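Long-range contacts in aminopeptidase (Legionella pneumophila subsp. pneumophila, PDB 6ICA), which probably removes residues from the amino ends of peptides as a secreted zinc-dependent aminopeptidase of peptidase family M28: residues Ile233-His238 against Ala308-Asp313; Ala152-Ile157 against Phe408-Val413; Phe101-His106 against Gly288-Gln293; Val198-Thr203 against Ala262-Leu267; Pro66-Ala71 against Ile78-Ser83. All blocks are in the same frame, centred on the assembly; numbering follows the deposited sequence.

Contact 1: Ile233-His238 against Ala308-Asp313; sequences IVIGAH and AVVQFD. With ZN (zinc ion), chain G.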
# COMPACT_ATOMS: atom_id res chain seq x y z
N ILE A 233 6.96 -11.59 -6.67
CA ILE A 233 6.83 -11.06 -5.31
C ILE A 233 6.56 -9.56 -5.41
O ILE A 233 7.25 -8.84 -6.14
CB ILE A 233 8.12 -11.29 -4.47
CG1 ILE A 233 8.48 -12.79 -4.40
CG2 ILE A 233 7.97 -10.69 -3.07
CD1 ILE A 233 7.37 -13.67 -3.90
N VAL A 234 5.56 -9.06 -4.67
CA VAL A 234 5.23 -7.64 -4.75
C VAL A 234 5.37 -6.92 -3.39
O VAL A 234 4.85 -7.37 -2.37
CB VAL A 234 3.79 -7.44 -5.29
CG1 VAL A 234 3.39 -5.95 -5.27
CG2 VAL A 234 3.64 -8.04 -6.70
N ILE A 235 6.09 -5.80 -3.40
CA ILE A 235 6.21 -4.97 -2.23
C ILE A 235 5.66 -3.59 -2.53
O ILE A 235 6.12 -2.92 -3.47
CB ILE A 235 7.68 -4.85 -1.78
CG1 ILE A 235 8.20 -6.23 -1.36
CG2 ILE A 235 7.81 -3.87 -0.65
CD1 ILE A 235 9.65 -6.43 -1.61
N GLY A 236 4.69 -3.16 -1.73
CA GLY A 236 3.96 -1.93 -2.02
C GLY A 236 3.81 -0.91 -0.89
O GLY A 236 3.99 -1.21 0.29
N ALA A 237 3.49 0.31 -1.30
CA ALA A 237 3.18 1.43 -0.42
C ALA A 237 2.39 2.42 -1.28
O ALA A 237 2.36 2.28 -2.50
CB ALA A 237 4.46 2.09 0.14
N HIS A 238 1.73 3.40 -0.67
CA HIS A 238 1.06 4.38 -1.51
C HIS A 238 1.70 5.75 -1.36
O HIS A 238 2.16 6.11 -0.27
CB HIS A 238 -0.45 4.43 -1.23
CG HIS A 238 -0.83 4.98 0.11
ND1 HIS A 238 -1.14 6.31 0.31
CD2 HIS A 238 -1.05 4.37 1.31
CE1 HIS A 238 -1.50 6.50 1.57
NE2 HIS A 238 -1.45 5.34 2.20
N ALA A 308 2.98 -13.53 -3.95
CA ALA A 308 2.73 -12.97 -2.63
C ALA A 308 2.93 -11.47 -2.65
O ALA A 308 3.79 -10.95 -3.38
CB ALA A 308 3.64 -13.62 -1.58
N VAL A 309 2.12 -10.78 -1.86
CA VAL A 309 2.09 -9.32 -1.79
C VAL A 309 2.20 -8.85 -0.32
O VAL A 309 1.57 -9.42 0.57
CB VAL A 309 0.78 -8.74 -2.39
CG1 VAL A 309 0.79 -7.20 -2.40
CG2 VAL A 309 0.55 -9.27 -3.80
N VAL A 310 3.01 -7.83 -0.07
CA VAL A 310 3.04 -7.18 1.24
C VAL A 310 2.81 -5.68 1.05
O VAL A 310 3.28 -5.09 0.08
CB VAL A 310 4.37 -7.45 2.00
CG1 VAL A 310 5.56 -6.90 1.23
CG2 VAL A 310 4.32 -6.85 3.41
N GLN A 311 2.07 -5.07 1.97
CA GLN A 311 1.77 -3.64 1.92
C GLN A 311 2.40 -2.90 3.10
O GLN A 311 2.24 -3.31 4.25
CB GLN A 311 0.25 -3.42 1.90
CG GLN A 311 -0.20 -1.97 2.07
CD GLN A 311 0.03 -1.12 0.83
OE1 GLN A 311 0.64 -1.58 -0.14
NE2 GLN A 311 -0.44 0.13 0.86
N PHE A 312 3.11 -1.80 2.83
CA PHE A 312 3.65 -0.96 3.91
C PHE A 312 2.91 0.36 3.92
O PHE A 312 3.08 1.20 3.04
CB PHE A 312 5.17 -0.76 3.76
CG PHE A 312 5.97 -2.01 4.03
CD1 PHE A 312 6.22 -2.92 3.01
CD2 PHE A 312 6.39 -2.32 5.31
CE1 PHE A 312 6.91 -4.09 3.25
CE2 PHE A 312 7.09 -3.50 5.57
CZ PHE A 312 7.35 -4.39 4.54
N ASP A 313 2.05 0.53 4.91
CA ASP A 313 1.25 1.73 5.06
C ASP A 313 1.40 2.15 6.51
O ASP A 313 0.77 1.56 7.40
CB ASP A 313 -0.22 1.49 4.68
CG ASP A 313 -0.99 2.79 4.46
OD1 ASP A 313 -0.46 3.87 4.79
OD2 ASP A 313 -2.11 2.73 3.93
ZN ZN G . -2.14 5.08 4.21
O HOH W 1 -4.05 5.33 3.93
O HOH W 2 -3.23 4.46 6.27

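Contact 2: Ala152-Ile157 against Phe408-Val413; sequences AALKEI and FSKLAV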
# COMPACT_ATOMS: atom_id res chain seq x y z
N ALA A 152 23.20 -10.50 5.66
CA ALA A 152 24.14 -9.61 4.98
C ALA A 152 23.41 -8.40 4.38
O ALA A 152 23.88 -7.26 4.49
CB ALA A 152 24.90 -10.37 3.89
N ALA A 153 22.24 -8.64 3.79
CA ALA A 153 21.51 -7.56 3.17
C ALA A 153 21.01 -6.56 4.22
O ALA A 153 21.07 -5.36 4.01
CB ALA A 153 20.34 -8.10 2.35
N LEU A 154 20.55 -7.06 5.36
CA LEU A 154 20.04 -6.18 6.41
C LEU A 154 21.10 -5.20 6.92
O LEU A 154 20.78 -4.07 7.30
CB LEU A 154 19.50 -7.01 7.59
CG LEU A 154 17.99 -7.22 7.68
CD1 LEU A 154 17.34 -7.48 6.34
CD2 LEU A 154 17.67 -8.31 8.68
N LYS A 155 22.35 -5.63 6.91
CA LYS A 155 23.47 -4.78 7.31
C LYS A 155 23.70 -3.62 6.34
O LYS A 155 24.41 -2.68 6.66
CB LYS A 155 24.76 -5.61 7.40
CG LYS A 155 24.89 -6.46 8.65
CD LYS A 155 26.25 -7.16 8.67
CE LYS A 155 26.56 -7.74 10.03
NZ LYS A 155 25.65 -8.89 10.35
N GLU A 156 23.12 -3.73 5.14
CA GLU A 156 23.33 -2.72 4.09
C GLU A 156 22.32 -1.58 4.13
O GLU A 156 22.49 -0.56 3.45
CB GLU A 156 23.30 -3.39 2.71
CG GLU A 156 24.42 -4.40 2.47
CD GLU A 156 25.80 -3.77 2.56
OE1 GLU A 156 25.98 -2.64 2.06
OE2 GLU A 156 26.71 -4.39 3.15
N ILE A 157 21.28 -1.74 4.93
CA ILE A 157 20.25 -0.72 5.02
C ILE A 157 20.79 0.57 5.66
O ILE A 157 21.44 0.53 6.71
CB ILE A 157 19.05 -1.26 5.79
CG1 ILE A 157 18.36 -2.33 4.94
CG2 ILE A 157 18.09 -0.13 6.16
CD1 ILE A 157 17.01 -2.69 5.37
N PHE A 408 10.92 -1.69 9.41
CA PHE A 408 9.97 -2.07 8.37
C PHE A 408 10.67 -2.23 7.04
O PHE A 408 10.34 -3.11 6.25
CB PHE A 408 8.83 -1.04 8.28
CG PHE A 408 7.78 -1.23 9.35
CD1 PHE A 408 6.71 -2.11 9.14
CD2 PHE A 408 7.89 -0.58 10.57
CE1 PHE A 408 5.75 -2.31 10.12
CE2 PHE A 408 6.93 -0.77 11.56
CZ PHE A 408 5.86 -1.64 11.34
N SER A 409 11.67 -1.38 6.80
CA SER A 409 12.51 -1.50 5.63
C SER A 409 13.26 -2.84 5.64
O SER A 409 13.36 -3.51 4.61
CB SER A 409 13.50 -0.32 5.57
OG SER A 409 14.19 -0.29 4.33
N LYS A 410 13.78 -3.24 6.80
CA LYS A 410 14.44 -4.54 6.95
C LYS A 410 13.48 -5.69 6.67
O LYS A 410 13.85 -6.69 6.06
CB LYS A 410 15.03 -4.69 8.36
CG LYS A 410 16.32 -3.90 8.56
CD LYS A 410 16.78 -3.85 10.00
CE LYS A 410 18.11 -3.10 10.08
NZ LYS A 410 18.64 -2.98 11.46
N LEU A 411 12.24 -5.54 7.14
CA LEU A 411 11.22 -6.54 6.91
C LEU A 411 10.95 -6.72 5.41
O LEU A 411 10.84 -7.84 4.94
CB LEU A 411 9.93 -6.18 7.65
CG LEU A 411 8.79 -7.20 7.48
CD1 LEU A 411 9.29 -8.61 7.88
CD2 LEU A 411 7.54 -6.79 8.27
N ALA A 412 10.87 -5.62 4.66
CA ALA A 412 10.66 -5.69 3.21
C ALA A 412 11.78 -6.47 2.52
O ALA A 412 11.53 -7.30 1.66
CB ALA A 412 10.55 -4.28 2.61
N VAL A 413 13.03 -6.21 2.89
CA VAL A 413 14.16 -6.89 2.28
C VAL A 413 14.15 -8.40 2.57
O VAL A 413 14.40 -9.22 1.68
CB VAL A 413 15.48 -6.27 2.76
CG1 VAL A 413 16.65 -7.17 2.45
CG2 VAL A 413 15.67 -4.90 2.14

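Contact 3: Phe101-His106 against Gly288-Gln293; sequences FVNVSH and GLVGSQ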
# COMPACT_ATOMS: atom_id res chain seq x y z
N PHE A 101 -13.63 2.83 3.11
CA PHE A 101 -14.48 2.52 1.97
C PHE A 101 -13.64 2.16 0.77
O PHE A 101 -12.44 2.45 0.75
CB PHE A 101 -15.38 3.70 1.64
CG PHE A 101 -14.64 4.97 1.38
CD1 PHE A 101 -14.10 5.23 0.12
CD2 PHE A 101 -14.45 5.91 2.39
CE1 PHE A 101 -13.39 6.42 -0.12
CE2 PHE A 101 -13.76 7.09 2.16
CZ PHE A 101 -13.22 7.35 0.90
N VAL A 102 -14.27 1.56 -0.23
CA VAL A 102 -13.61 1.23 -1.48
C VAL A 102 -14.31 1.93 -2.65
O VAL A 102 -15.54 1.91 -2.77
CB VAL A 102 -13.57 -0.31 -1.70
CG1 VAL A 102 -13.06 -0.66 -3.09
CG2 VAL A 102 -12.71 -0.97 -0.64
N ASN A 103 -13.52 2.57 -3.50
CA ASN A 103 -14.02 3.27 -4.67
C ASN A 103 -14.37 2.23 -5.75
O ASN A 103 -13.48 1.54 -6.25
CB ASN A 103 -12.97 4.27 -5.18
CG ASN A 103 -13.52 5.29 -6.17
OD1 ASN A 103 -14.27 4.96 -7.11
ND2 ASN A 103 -13.10 6.54 -6.00
N VAL A 104 -15.65 2.08 -6.07
CA VAL A 104 -16.06 1.09 -7.06
C VAL A 104 -16.55 1.74 -8.37
O VAL A 104 -17.26 1.09 -9.15
CB VAL A 104 -17.18 0.15 -6.51
CG1 VAL A 104 -16.68 -0.69 -5.34
CG2 VAL A 104 -18.45 0.94 -6.14
N SER A 105 -16.19 3.00 -8.60
CA SER A 105 -16.59 3.71 -9.82
C SER A 105 -16.24 2.94 -11.08
O SER A 105 -17.04 2.84 -12.00
CB SER A 105 -15.95 5.11 -9.89
OG SER A 105 -16.27 5.90 -8.76
N HIS A 106 -15.02 2.40 -11.12
CA HIS A 106 -14.55 1.68 -12.29
C HIS A 106 -15.28 0.35 -12.48
O HIS A 106 -15.55 -0.04 -13.61
CB HIS A 106 -13.03 1.44 -12.17
CG HIS A 106 -12.38 1.03 -13.46
ND1 HIS A 106 -12.27 1.87 -14.54
CD2 HIS A 106 -11.78 -0.13 -13.82
CE1 HIS A 106 -11.64 1.25 -15.52
NE2 HIS A 106 -11.34 0.03 -15.11
N GLY A 288 -9.91 5.70 -1.99
CA GLY A 288 -10.60 4.42 -1.88
C GLY A 288 -9.93 3.32 -2.69
O GLY A 288 -10.60 2.55 -3.39
N LEU A 289 -8.60 3.23 -2.58
CA LEU A 289 -7.79 2.17 -3.20
C LEU A 289 -7.86 2.15 -4.72
O LEU A 289 -7.84 1.09 -5.33
CB LEU A 289 -8.20 0.79 -2.67
CG LEU A 289 -8.36 0.65 -1.15
CD1 LEU A 289 -8.62 -0.82 -0.78
CD2 LEU A 289 -7.14 1.17 -0.43
N VAL A 290 -7.95 3.33 -5.33
CA VAL A 290 -8.14 3.40 -6.76
C VAL A 290 -6.91 2.89 -7.53
O VAL A 290 -7.04 2.09 -8.46
CB VAL A 290 -8.46 4.84 -7.18
CG1 VAL A 290 -8.56 4.95 -8.70
CG2 VAL A 290 -9.76 5.28 -6.52
N GLY A 291 -5.73 3.34 -7.13
CA GLY A 291 -4.52 2.95 -7.84
C GLY A 291 -4.21 1.47 -7.76
O GLY A 291 -3.89 0.86 -8.77
N SER A 292 -4.30 0.87 -6.57
CA SER A 292 -4.00 -0.55 -6.46
C SER A 292 -5.03 -1.36 -7.23
O SER A 292 -4.69 -2.40 -7.81
CB SER A 292 -3.91 -1.01 -5.00
OG SER A 292 -5.06 -0.66 -4.25
N GLN A 293 -6.27 -0.89 -7.29
CA GLN A 293 -7.26 -1.56 -8.14
C GLN A 293 -6.85 -1.54 -9.61
O GLN A 293 -7.00 -2.55 -10.30
CB GLN A 293 -8.66 -0.95 -7.98
CG GLN A 293 -9.40 -1.42 -6.73
CD GLN A 293 -10.77 -0.78 -6.57
OE1 GLN A 293 -11.78 -1.36 -6.95
NE2 GLN A 293 -10.81 0.40 -5.97

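Contact 4: Val198-Thr203 against Ala262-Leu267; sequences VEYGRT and AARVIL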
# COMPACT_ATOMS: atom_id res chain seq x y z
N VAL A 198 21.19 2.35 -12.08
CA VAL A 198 22.44 2.71 -12.75
C VAL A 198 23.62 2.77 -11.78
O VAL A 198 24.72 2.28 -12.07
CB VAL A 198 22.31 4.07 -13.48
CG1 VAL A 198 23.68 4.54 -13.98
CG2 VAL A 198 21.33 3.96 -14.65
N GLU A 199 23.40 3.39 -10.63
CA GLU A 199 24.43 3.55 -9.61
C GLU A 199 25.02 2.20 -9.18
O GLU A 199 26.24 2.08 -8.98
CB GLU A 199 23.86 4.28 -8.38
CG GLU A 199 23.79 5.81 -8.49
CD GLU A 199 22.87 6.45 -7.45
OE1 GLU A 199 22.40 5.76 -6.52
OE2 GLU A 199 22.63 7.67 -7.53
N TYR A 200 24.17 1.18 -9.08
CA TYR A 200 24.66 -0.11 -8.60
C TYR A 200 24.81 -1.13 -9.71
O TYR A 200 25.05 -2.31 -9.45
CB TYR A 200 23.75 -0.65 -7.50
CG TYR A 200 23.67 0.29 -6.33
CD1 TYR A 200 24.78 0.52 -5.53
CD2 TYR A 200 22.50 0.97 -6.04
CE1 TYR A 200 24.72 1.40 -4.46
CE2 TYR A 200 22.43 1.85 -4.98
CZ TYR A 200 23.55 2.06 -4.19
OH TYR A 200 23.49 2.93 -3.14
N GLY A 201 24.65 -0.69 -10.95
CA GLY A 201 24.85 -1.58 -12.09
C GLY A 201 23.91 -2.77 -12.15
O GLY A 201 24.30 -3.85 -12.57
N ARG A 202 22.67 -2.59 -11.70
CA ARG A 202 21.67 -3.65 -11.80
C ARG A 202 21.06 -3.55 -13.20
O ARG A 202 20.41 -2.55 -13.53
CB ARG A 202 20.61 -3.50 -10.71
CG ARG A 202 19.65 -4.66 -10.61
CD ARG A 202 20.21 -5.81 -9.77
NE ARG A 202 19.44 -7.02 -9.99
CZ ARG A 202 19.55 -8.13 -9.26
NH1 ARG A 202 20.40 -8.20 -8.24
NH2 ARG A 202 18.79 -9.18 -9.55
N THR A 203 21.20 -4.60 -14.01
CA THR A 203 20.83 -4.52 -15.43
C THR A 203 19.50 -5.16 -15.84
O THR A 203 19.10 -5.08 -17.00
CB THR A 203 21.91 -5.17 -16.31
OG1 THR A 203 22.05 -6.55 -15.96
CG2 THR A 203 23.24 -4.45 -16.12
N ALA A 262 14.58 -0.35 0.83
CA ALA A 262 14.63 -1.79 0.60
C ALA A 262 14.96 -2.09 -0.87
O ALA A 262 15.78 -2.96 -1.17
CB ALA A 262 13.31 -2.45 0.99
N ALA A 263 14.34 -1.33 -1.78
CA ALA A 263 14.63 -1.46 -3.21
C ALA A 263 16.11 -1.18 -3.50
O ALA A 263 16.74 -1.90 -4.27
CB ALA A 263 13.73 -0.49 -4.05
N ARG A 264 16.67 -0.16 -2.84
CA ARG A 264 18.09 0.17 -3.01
C ARG A 264 18.98 -1.02 -2.67
O ARG A 264 19.94 -1.33 -3.40
CB ARG A 264 18.48 1.39 -2.15
CG ARG A 264 19.86 1.98 -2.53
CD ARG A 264 20.42 2.92 -1.47
NE ARG A 264 20.65 2.23 -0.21
CZ ARG A 264 21.72 1.49 0.06
NH1 ARG A 264 22.70 1.38 -0.82
NH2 ARG A 264 21.82 0.88 1.23
N VAL A 265 18.67 -1.69 -1.56
CA VAL A 265 19.45 -2.84 -1.13
C VAL A 265 19.35 -4.01 -2.12
O VAL A 265 20.35 -4.65 -2.44
CB VAL A 265 19.03 -3.30 0.28
CG1 VAL A 265 19.69 -4.64 0.65
CG2 VAL A 265 19.40 -2.21 1.30
N ILE A 266 18.16 -4.28 -2.64
CA ILE A 266 18.01 -5.33 -3.65
C ILE A 266 18.75 -4.94 -4.94
O ILE A 266 19.39 -5.78 -5.58
CB ILE A 266 16.53 -5.62 -3.97
CG1 ILE A 266 15.75 -5.99 -2.70
CG2 ILE A 266 16.43 -6.74 -4.98
CD1 ILE A 266 16.39 -7.10 -1.88
N LEU A 267 18.66 -3.67 -5.32
CA LEU A 267 19.33 -3.18 -6.53
C LEU A 267 20.86 -3.29 -6.44
O LEU A 267 21.53 -3.56 -7.43
CB LEU A 267 18.93 -1.72 -6.81
CG LEU A 267 17.51 -1.48 -7.34
CD1 LEU A 267 17.19 0.00 -7.32
CD2 LEU A 267 17.34 -2.06 -8.74
O HOH W 3 23.57 -4.74 -8.86

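Contact 5: Pro66-Ala71 against Ile78-Ser83; sequences PHKILA and IIDVLS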
# COMPACT_ATOMS: atom_id res chain seq x y z
N PRO A 66 -24.43 15.04 1.12
CA PRO A 66 -25.43 14.55 0.15
C PRO A 66 -24.94 13.32 -0.61
O PRO A 66 -23.75 13.25 -0.94
CB PRO A 66 -25.64 15.75 -0.79
CG PRO A 66 -25.19 16.95 0.01
CD PRO A 66 -24.09 16.46 0.91
N HIS A 67 -25.83 12.37 -0.86
CA HIS A 67 -25.47 11.13 -1.55
C HIS A 67 -26.72 10.37 -1.97
O HIS A 67 -27.76 10.50 -1.34
CB HIS A 67 -24.59 10.24 -0.66
CG HIS A 67 -25.27 9.75 0.59
ND1 HIS A 67 -25.45 10.55 1.70
CD2 HIS A 67 -25.78 8.54 0.90
CE1 HIS A 67 -26.07 9.85 2.64
NE2 HIS A 67 -26.28 8.63 2.18
N LYS A 68 -26.63 9.59 -3.04
CA LYS A 68 -27.69 8.65 -3.40
C LYS A 68 -27.22 7.24 -3.10
O LYS A 68 -26.06 6.89 -3.29
CB LYS A 68 -28.09 8.73 -4.88
CG LYS A 68 -28.27 10.12 -5.46
CD LYS A 68 -27.16 10.45 -6.44
CE LYS A 68 -27.35 11.83 -7.08
NZ LYS A 68 -26.51 11.94 -8.31
N ILE A 69 -28.14 6.44 -2.57
CA ILE A 69 -27.87 5.04 -2.33
C ILE A 69 -28.22 4.25 -3.58
O ILE A 69 -29.35 4.27 -4.03
CB ILE A 69 -28.67 4.50 -1.13
CG1 ILE A 69 -28.26 5.24 0.14
CG2 ILE A 69 -28.46 3.00 -0.98
CD1 ILE A 69 -29.21 5.03 1.30
N LEU A 70 -27.24 3.54 -4.12
CA LEU A 70 -27.47 2.80 -5.34
C LEU A 70 -27.99 1.41 -5.01
O LEU A 70 -28.84 0.86 -5.70
CB LEU A 70 -26.18 2.69 -6.15
CG LEU A 70 -25.89 3.74 -7.21
CD1 LEU A 70 -26.37 5.11 -6.79
CD2 LEU A 70 -24.39 3.76 -7.46
N ALA A 71 -27.48 0.85 -3.91
CA ALA A 71 -27.79 -0.52 -3.52
C ALA A 71 -27.32 -0.76 -2.10
O ALA A 71 -26.42 -0.07 -1.60
CB ALA A 71 -27.14 -1.51 -4.48
N ILE A 78 -23.69 0.80 -1.31
CA ILE A 78 -22.97 1.45 -2.38
C ILE A 78 -23.65 2.80 -2.65
O ILE A 78 -24.86 2.88 -2.93
CB ILE A 78 -22.90 0.59 -3.64
CG1 ILE A 78 -21.95 -0.59 -3.41
CG2 ILE A 78 -22.43 1.41 -4.83
CD1 ILE A 78 -21.83 -1.54 -4.59
N ILE A 79 -22.88 3.87 -2.51
CA ILE A 79 -23.43 5.20 -2.60
C ILE A 79 -22.81 6.02 -3.72
O ILE A 79 -21.71 5.74 -4.17
CB ILE A 79 -23.25 5.99 -1.27
CG1 ILE A 79 -21.78 6.34 -1.04
CG2 ILE A 79 -23.82 5.20 -0.10
CD1 ILE A 79 -21.53 7.03 0.30
N ASP A 80 -23.54 7.04 -4.14
CA ASP A 80 -23.04 7.97 -5.14
C ASP A 80 -22.80 9.31 -4.50
O ASP A 80 -23.71 9.88 -3.90
CB ASP A 80 -24.02 8.10 -6.31
CG ASP A 80 -23.59 9.14 -7.32
OD1 ASP A 80 -23.82 10.34 -7.05
OD2 ASP A 80 -23.02 8.79 -8.37
N VAL A 81 -21.59 9.82 -4.62
CA VAL A 81 -21.26 11.13 -4.05
C VAL A 81 -20.48 12.00 -5.04
O VAL A 81 -19.88 11.49 -5.99
CB VAL A 81 -20.41 10.99 -2.74
CG1 VAL A 81 -21.17 10.24 -1.66
CG2 VAL A 81 -19.09 10.29 -3.02
N LEU A 82 -20.49 13.31 -4.80
CA LEU A 82 -19.58 14.21 -5.49
C LEU A 82 -18.12 13.88 -5.14
O LEU A 82 -17.78 13.63 -3.98
CB LEU A 82 -19.88 15.67 -5.15
CG LEU A 82 -21.20 16.27 -5.64
CD1 LEU A 82 -21.38 17.70 -5.12
CD2 LEU A 82 -21.24 16.25 -7.16
N SER A 83 -17.28 13.89 -6.15
CA SER A 83 -15.84 13.76 -5.97
C SER A 83 -15.30 14.69 -4.88
O SER A 83 -14.38 14.33 -4.13
CB SER A 83 -15.13 14.05 -7.29
OG SER A 83 -13.83 13.51 -7.28
O HOH W 4 -21.95 14.47 -2.44

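Contact 1: Ile233-His238 against Ala308-Asp313
His238 holds its CG between the backbone N and the carbonyl carbon (chi1 69°), while Asp313 swings its carboxylate anti to the backbone N (chi1 -165°); the two side chains thereby meet at one zinc ion beyond the strand ends. His238 NE2 binds the metal at 2.1 Å and both oxygens of Asp313 grip it, OD2 at the longer 2.4 Å, with the ring and carboxylate planes 80° apart. Asp251 and two waters complete the coordination. Asp240 takes the other ring nitrogen of His238 and Ser363 bonds Asp313 OD2, so second-shell residues fix both ligands. Behind the metal run two parallel neighbours of the central mixed sheet, strands 232-238 and 306-311, whose carboxyl ends carry ligands of the cocatalytic two-zinc centre characteristic of M28 peptidases. Four backbone bonds join them, from Val234 N to Ala308 O (2.9 Å) through to Phe312 N to Gly236 O (2.8 Å). On one face Ile235 CG1 lies alongside Val310 CG1 at 3.8 Å, and Ile235 CG2 touches Phe312 CE1. On the other, Val234 packs beside Val309, and bent Gln311 lays OE1 against the backbone of Gly236, 3.3 Å from its C, while NE2 bonds Ser363.

Contact 2: Ala152-Ile157 against Phe408-Val413
Where helix 147-154 runs into a type I turn from Leu154 to Ile157, its end packs against helix 402-420, one of the helices that cover the central sheet of the peptidase fold. The side chains of Leu154 and Ile157 embrace the stem of Lys410. Leu154 comes across it obliquely, CG lying 3.8 Å from Lys410 CG, and its CD1 reaches on to the backbone, 3.6 Å from Lys410 O. From the turn, Ile157 presses its CD1 to 3.5 Å from Lys410 CG, tighter than usual for two carbons. The same methyl lies 3.8 Å from Ser409 OG, a hydroxyl bonded to Ser258 O on helix 249-268. Ile157 keeps CG1 anti to its carbonyl carbon (chi1 -69°) and extends CD1 beyond it (chi2 -164°), which carries the methyl into the angle between Ser409, Lys410 and Val413. Lys410 itself is extended beyond CG, so its aliphatic stem supplies the packing surface while the ammonium end continues past the turn.

One helical turn further along, Val413 divides its branches between the partners. CG1 meets Ala153 CB at 3.8 Å and Leu154 CD1 at 4.0 Å; CG2 meets Ile157 CD1 at 4.1 Å. Tyr348 of helix 335-349 touches Leu154, and Val265 of helix 249-268 touches Ile157, so two further helices adjoin the contact. Through aliphatic side chains it joins a helix end and its turn to helix 402-420, part of a helical layer lying directly on the sheet in the alpha/beta/alpha sandwich of the peptidase.

Contact 3: Phe101-His106 against Gly288-Gln293
Asn103 and Gly288 are joined by a nearly straight backbone bond: Asn103 N gives its hydrogen to Gly288 O at 2.9 Å, with the donor in the carbonyl plane and on a lone pair. The carbonyl of Asn103 is taken in turn by the side-chain amide of Gln293, NE2 to O 2.9 Å, again in the carbonyl plane. The chain of Gln293 is extended beyond CG (chi2 179°), and the NE2 at its end also bonds Leu289 O at 3.1 Å, from above that carbonyl plane. Gln293 N reaches Leu289 O from the opposite face. Both acceptors lie close to the plane of the amide, which helps to fix its rotation; Lys107 holds the OE1 end.

Around these bonds lie carbon contacts. Val102 CG1 rests 3.8 Å from Gln293 NE2, and Val102 CG2 meets Leu289 CD1 at 4.1 Å. Val290 CG2 touches Asn103 CB and ND2. Gly288, at positive phi (103°), lets the two backbones come close, and Phe101 brings CE1 to 3.9 Å from Gly288 CA.

The amide of Asn103 is itself held. OD1 accepts Ser105 N (3.1 Å) in an Asx turn, as well as the hydroxyl of Ser105, and ND2 bonds Glu51 and Arg287 O. Leu289, at the N-cap position, is a neighbour of Glu285, a zinc ligand in another crystal structure of this protein though not here. The contact thus sets the amino end of helix 290-301 against the edge strand 102-103 of the antiparallel sheet, with strand 50-56 beyond it and helix 365-369 beside Leu289 and Gln293.

Contact 4: Val198-Thr203 against Ala262-Leu267
This is a helix-end contact on the flank of the peptidase fold: the loop leaving helix 180-199 lies against the later turns of helix 249-268, well away from the zinc site. Helix 180-199 closes in a Schellman motif with Gly201, at positive phi, as its C-prime residue, Arg202 N returning to Ala197 O and Gly201 N to Val198 O. The reversal places Tyr200 and Arg202 beside the same carbonyl of the neighbouring helix. Tyr200 CB lies 3.7 Å from Leu267 O, and Arg202 CB approaches that oxygen to 3.4 Å. A water lies within hydrogen-bonding distance of Tyr200 O (2.9 Å) and Leu267 O (2.8 Å) and bridges the two backbones.

Arg202 sets CG anti to the backbone N (chi1 -172°) and bends at chi2, which lays its aliphatic part across Leu267, CG to CD2 3.9 Å. Its guanidinium is spoken for by Asp204, through a salt bridge at NE, and by the carbonyls of Ser269 and Thr271, so the group spans the end of helix 249-268 and the loop that follows. Phe193 and Met196 of helix 180-199 also touch Leu267, extending the packing between these helices.

On the other side of the contact, Arg264 leaves its helix extended and bends at chi3 (62°), crossing the Tyr200 ring with its guanidinium plane 60° from the ring plane. Its CG meets the ring at CE2, 3.6 Å away. Glu261 pairs with NH2, while NH1 donates to Tyr200 OH at 2.9 Å, the hydroxyl lying near the guanidinium plane.

Contact 5: Pro66-Ala71 against Ile78-Ser83
Lys68 and Asp80 stand as neighbours on one face of the hairpin, their side chains running in the same direction. Asp80 holds its carboxylate anti to the backbone N (chi1 175°), and Lys68, bent at chi2 (110°), runs its chain along it. CD comes as near to OD1 as the ammonium does: Lys68 NZ stands 3.4 Å from Asp80 OD1, a salt bridge with a weak hydrogen bond. Gln52 NE2 bonds the second carboxylate oxygen, so the group is held from both sides of strand 76-82.

Leu70 departs from regular strand geometry. Its chi1 of -93° is an unusual value, and the side chain crosses both Ile78 and Asp80, CD2 to Ile78 CG2 4.0 Å and CD1 to Asp80 CB 3.8 Å. Ala120 of helix 117-123 also touches Leu70. His67 holds CG between the backbone N and the carbonyl carbon, its ND1 bonded to Val65 O. Its CD2 meets Ile79 CG2 at 4.0 Å, and its CB packs on Val81 CG1 at 3.6 Å.

The backbone is irregular at the same place as Leu70. Lys68 and Asp80 form a hydrogen-bonded pair, Asp80 N to Lys68 O at 2.7 Å. Past the non-hydrogen-bonded pair Ile69-Ile79, the amides of Leu70 and Ala71 both address Ile78 O, Leu70 N at 2.7 Å and Ala71 N only weakly; Ile78 N returns a bond to Ala71 O. Two residues facing one is a classic beta bulge, here in the antiparallel hairpin at the margin of the small four-stranded sheet.

In the fold
From the N terminus, contact 5 closes first, a short hairpin in the small antiparallel sheet. Contact 3 opens on strand 102-103 of that sheet and closes far along the chain at helix 290-301, tying the small sheet to the peptidase core; it touches contact 5 through Val104 and Ile78. Contact 2 opens at 152-157 and closes near the C terminus, so its loop encloses both contact 4 and contact 1 and crosses contact 3. Contact 4 is also nested within contact 3, whereas contact 1 crosses both. Phe312 of contact 1 packs on Phe408 and Ala412 of contact 2, and Ala262 of contact 4 touches Val413, joining the central sheet to its helices.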